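Local coordinates for protein catalase (Exiguobacterium oxidotolerans, PDB 2J2M) that uses a haem iron to break hydrogen peroxide down into water and molecular oxygen, at residues Asp159-Thr168 with Asp446-Thr455. Numbering follows the deposited sequence.
Sequences DPDRYWDFMT and DLQQVRHENT
D159 and R451 form a salt bridge end-on: NH1 and NH2 both close on OD1, NH2 at 2.6 Å, with the oxygen in the guanidinium plane. The other oxygen, OD2, caps the helix starting at P160 by accepting from D161 N (2.7 Å). CB of D161 lies over one guanidinium face. With a lysine in place of D159, R451 would probably face a like charge and the helix start would lose its cap. OD1 of D161 takes two bonds, from R451 N (2.7 Å) and, on its syn lone pair, from H452 ND1 (3.0 Å, nearly straight at 169°), while OD2 pairs with R387 of a second subunit. Helix 160-169 of the catalase core thereby packs on the turn linking helices 433-447 and 453-466 in the C-terminal helical domain. Deeper in, D446 OD1 is gripped by Y163 OH on its syn side (2.6 Å) and W164 NE1 on its anti side (2.8 Å). Apolar packing centres on W164: L447 CD2 makes a CH-pi contact over the six-membered ring, 3.7 Å from its centroid, and V450 CG2 touches CD1. One water bridges D165 OD1, T168 OG1 and T455 OG1; Y383 and R387 of the second subunit are further polar partners of D165 and T455, respectively.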
# COMPACT_ATOMS: atom_id res chain seq x y z
N ASP A 159 25.65 16.70 4.70
CA ASP A 159 27.02 17.11 4.40
C ASP A 159 26.99 18.36 3.53
O ASP A 159 26.51 18.31 2.41
CB ASP A 159 27.82 15.96 3.75
CG ASP A 159 29.25 16.37 3.35
OD1 ASP A 159 29.99 15.48 2.83
OD2 ASP A 159 29.66 17.55 3.54
N PRO A 160 27.48 19.50 4.07
CA PRO A 160 27.54 20.76 3.36
C PRO A 160 28.33 20.67 2.06
O PRO A 160 28.06 21.41 1.12
CB PRO A 160 28.26 21.69 4.36
CG PRO A 160 27.89 21.12 5.70
CD PRO A 160 28.01 19.63 5.45
N ASP A 161 29.31 19.78 2.00
CA ASP A 161 30.04 19.58 0.76
C ASP A 161 29.08 19.23 -0.38
O ASP A 161 29.31 19.62 -1.53
CB ASP A 161 31.09 18.49 0.93
CG ASP A 161 31.97 18.34 -0.28
OD1 ASP A 161 32.92 19.14 -0.43
OD2 ASP A 161 31.71 17.41 -1.08
N ARG A 162 28.01 18.51 -0.04
CA ARG A 162 27.02 18.08 -1.02
C ARG A 162 26.02 19.20 -1.43
O ARG A 162 25.80 19.44 -2.61
CB ARG A 162 26.28 16.83 -0.52
CG ARG A 162 27.20 15.66 -0.08
CD ARG A 162 26.43 14.41 0.37
NE ARG A 162 25.74 13.78 -0.77
CZ ARG A 162 24.45 13.96 -1.07
NH1 ARG A 162 23.68 14.75 -0.31
NH2 ARG A 162 23.92 13.35 -2.12
N TYR A 163 25.43 19.88 -0.44
CA TYR A 163 24.48 20.95 -0.74
C TYR A 163 25.07 22.27 -1.27
O TYR A 163 24.46 22.92 -2.12
CB TYR A 163 23.47 21.17 0.41
CG TYR A 163 23.96 21.63 1.78
CD1 TYR A 163 24.43 22.92 1.98
CD2 TYR A 163 23.82 20.81 2.90
CE1 TYR A 163 24.81 23.38 3.25
CE2 TYR A 163 24.20 21.26 4.18
CZ TYR A 163 24.68 22.55 4.34
OH TYR A 163 25.08 23.02 5.58
N TRP A 164 26.25 22.65 -0.78
CA TRP A 164 26.98 23.77 -1.35
C TRP A 164 27.38 23.54 -2.82
O TRP A 164 27.43 24.50 -3.58
CB TRP A 164 28.19 24.14 -0.51
CG TRP A 164 27.83 25.02 0.64
CD1 TRP A 164 27.79 24.67 1.97
CD2 TRP A 164 27.42 26.38 0.57
NE1 TRP A 164 27.37 25.74 2.72
CE2 TRP A 164 27.14 26.80 1.88
CE3 TRP A 164 27.28 27.29 -0.49
CZ2 TRP A 164 26.73 28.11 2.16
CZ3 TRP A 164 26.86 28.58 -0.21
CH2 TRP A 164 26.59 28.97 1.11
N ASP A 165 27.62 22.27 -3.19
CA ASP A 165 27.81 21.86 -4.59
C ASP A 165 26.60 22.26 -5.44
O ASP A 165 26.72 23.07 -6.37
CB ASP A 165 28.06 20.33 -4.72
CG ASP A 165 28.57 19.91 -6.12
OD1 ASP A 165 29.12 20.76 -6.86
OD2 ASP A 165 28.45 18.71 -6.48
N PHE A 166 25.44 21.68 -5.12
CA PHE A 166 24.19 22.03 -5.80
C PHE A 166 23.94 23.54 -5.83
O PHE A 166 23.66 24.10 -6.88
CB PHE A 166 22.98 21.32 -5.18
CG PHE A 166 21.69 21.73 -5.81
CD1 PHE A 166 20.99 22.83 -5.34
CD2 PHE A 166 21.22 21.07 -6.96
CE1 PHE A 166 19.80 23.27 -5.96
CE2 PHE A 166 20.03 21.49 -7.59
CZ PHE A 166 19.32 22.60 -7.09
N MET A 167 24.04 24.17 -4.66
CA MET A 167 23.70 25.60 -4.51
C MET A 167 24.59 26.56 -5.31
O MET A 167 24.09 27.48 -5.95
CB MET A 167 23.72 25.99 -3.04
CG MET A 167 22.66 25.32 -2.19
SD MET A 167 20.97 25.61 -2.76
CE MET A 167 20.10 24.72 -1.45
N THR A 168 25.91 26.34 -5.26
CA THR A 168 26.86 27.18 -6.02
C THR A 168 26.61 27.09 -7.51
O THR A 168 26.73 28.09 -8.24
CB THR A 168 28.35 26.83 -5.74
OG1 THR A 168 28.59 25.42 -5.95
CG2 THR A 168 28.73 27.21 -4.33
N ASP A 446 29.97 27.06 7.93
CA ASP A 446 29.42 26.10 6.99
C ASP A 446 30.38 25.82 5.82
O ASP A 446 30.54 24.66 5.38
CB ASP A 446 28.07 26.59 6.46
CG ASP A 446 27.04 25.48 6.42
OD1 ASP A 446 26.70 24.99 5.33
OD2 ASP A 446 26.60 25.06 7.50
N LEU A 447 31.03 26.88 5.32
CA LEU A 447 31.95 26.70 4.19
C LEU A 447 33.26 26.04 4.59
O LEU A 447 33.92 25.43 3.75
CB LEU A 447 32.15 27.99 3.39
CG LEU A 447 30.89 28.45 2.64
CD1 LEU A 447 30.86 29.99 2.42
CD2 LEU A 447 30.70 27.68 1.33
N GLN A 448 33.61 26.13 5.87
CA GLN A 448 34.79 25.42 6.41
C GLN A 448 34.63 23.91 6.31
O GLN A 448 35.62 23.18 6.38
CB GLN A 448 35.07 25.82 7.87
CG GLN A 448 36.01 27.01 8.01
CD GLN A 448 35.98 27.67 9.38
OE1 GLN A 448 35.27 27.23 10.31
NE2 GLN A 448 36.76 28.75 9.53
N GLN A 449 33.37 23.46 6.15
CA GLN A 449 33.05 22.03 6.06
C GLN A 449 32.99 21.49 4.62
O GLN A 449 32.85 20.28 4.43
CB GLN A 449 31.72 21.75 6.76
CG GLN A 449 31.76 21.87 8.27
CD GLN A 449 30.36 21.83 8.87
OE1 GLN A 449 29.74 20.75 9.03
NE2 GLN A 449 29.84 23.01 9.21
N VAL A 450 33.07 22.38 3.63
CA VAL A 450 33.16 21.99 2.22
C VAL A 450 34.59 21.50 1.93
O VAL A 450 35.55 22.07 2.45
CB VAL A 450 32.73 23.16 1.23
CG1 VAL A 450 32.85 22.73 -0.24
CG2 VAL A 450 31.29 23.63 1.51
N ARG A 451 34.73 20.43 1.14
CA ARG A 451 36.02 19.74 0.97
C ARG A 451 36.54 19.86 -0.47
O ARG A 451 37.54 19.25 -0.84
CB ARG A 451 35.93 18.26 1.39
CG ARG A 451 35.48 18.05 2.86
CD ARG A 451 35.36 16.55 3.28
NE ARG A 451 34.41 15.79 2.46
CZ ARG A 451 33.09 15.75 2.65
NH1 ARG A 451 32.54 16.44 3.65
NH2 ARG A 451 32.32 15.02 1.85
N HIS A 452 35.83 20.65 -1.27
CA HIS A 452 36.20 20.86 -2.65
C HIS A 452 36.41 22.34 -2.84
O HIS A 452 35.47 23.13 -2.71
CB HIS A 452 35.12 20.32 -3.59
CG HIS A 452 35.11 18.82 -3.70
ND1 HIS A 452 34.54 18.01 -2.75
CD2 HIS A 452 35.60 18.00 -4.66
CE1 HIS A 452 34.68 16.74 -3.11
NE2 HIS A 452 35.32 16.71 -4.27
N GLU A 453 37.65 22.71 -3.14
CA GLU A 453 38.05 24.12 -3.28
C GLU A 453 37.20 24.91 -4.30
O GLU A 453 36.74 26.01 -4.00
CB GLU A 453 39.54 24.23 -3.60
CG GLU A 453 40.10 25.64 -3.34
CD GLU A 453 41.55 25.84 -3.86
OE1 GLU A 453 42.20 24.83 -4.28
OE2 GLU A 453 42.01 27.03 -3.85
N ASN A 454 37.00 24.35 -5.49
CA ASN A 454 36.21 25.03 -6.52
C ASN A 454 34.80 25.47 -6.03
O ASN A 454 34.33 26.57 -6.36
CB ASN A 454 36.11 24.17 -7.78
CG ASN A 454 35.61 24.96 -8.98
OD1 ASN A 454 34.44 24.85 -9.36
ND2 ASN A 454 36.50 25.77 -9.58
N THR A 455 34.16 24.61 -5.24
CA THR A 455 32.86 24.94 -4.64
C THR A 455 32.95 26.14 -3.70
O THR A 455 32.13 27.06 -3.79
CB THR A 455 32.25 23.71 -3.93
OG1 THR A 455 32.04 22.67 -4.88
CG2 THR A 455 30.91 24.06 -3.25
O HOH W 1 30.17 23.23 -6.73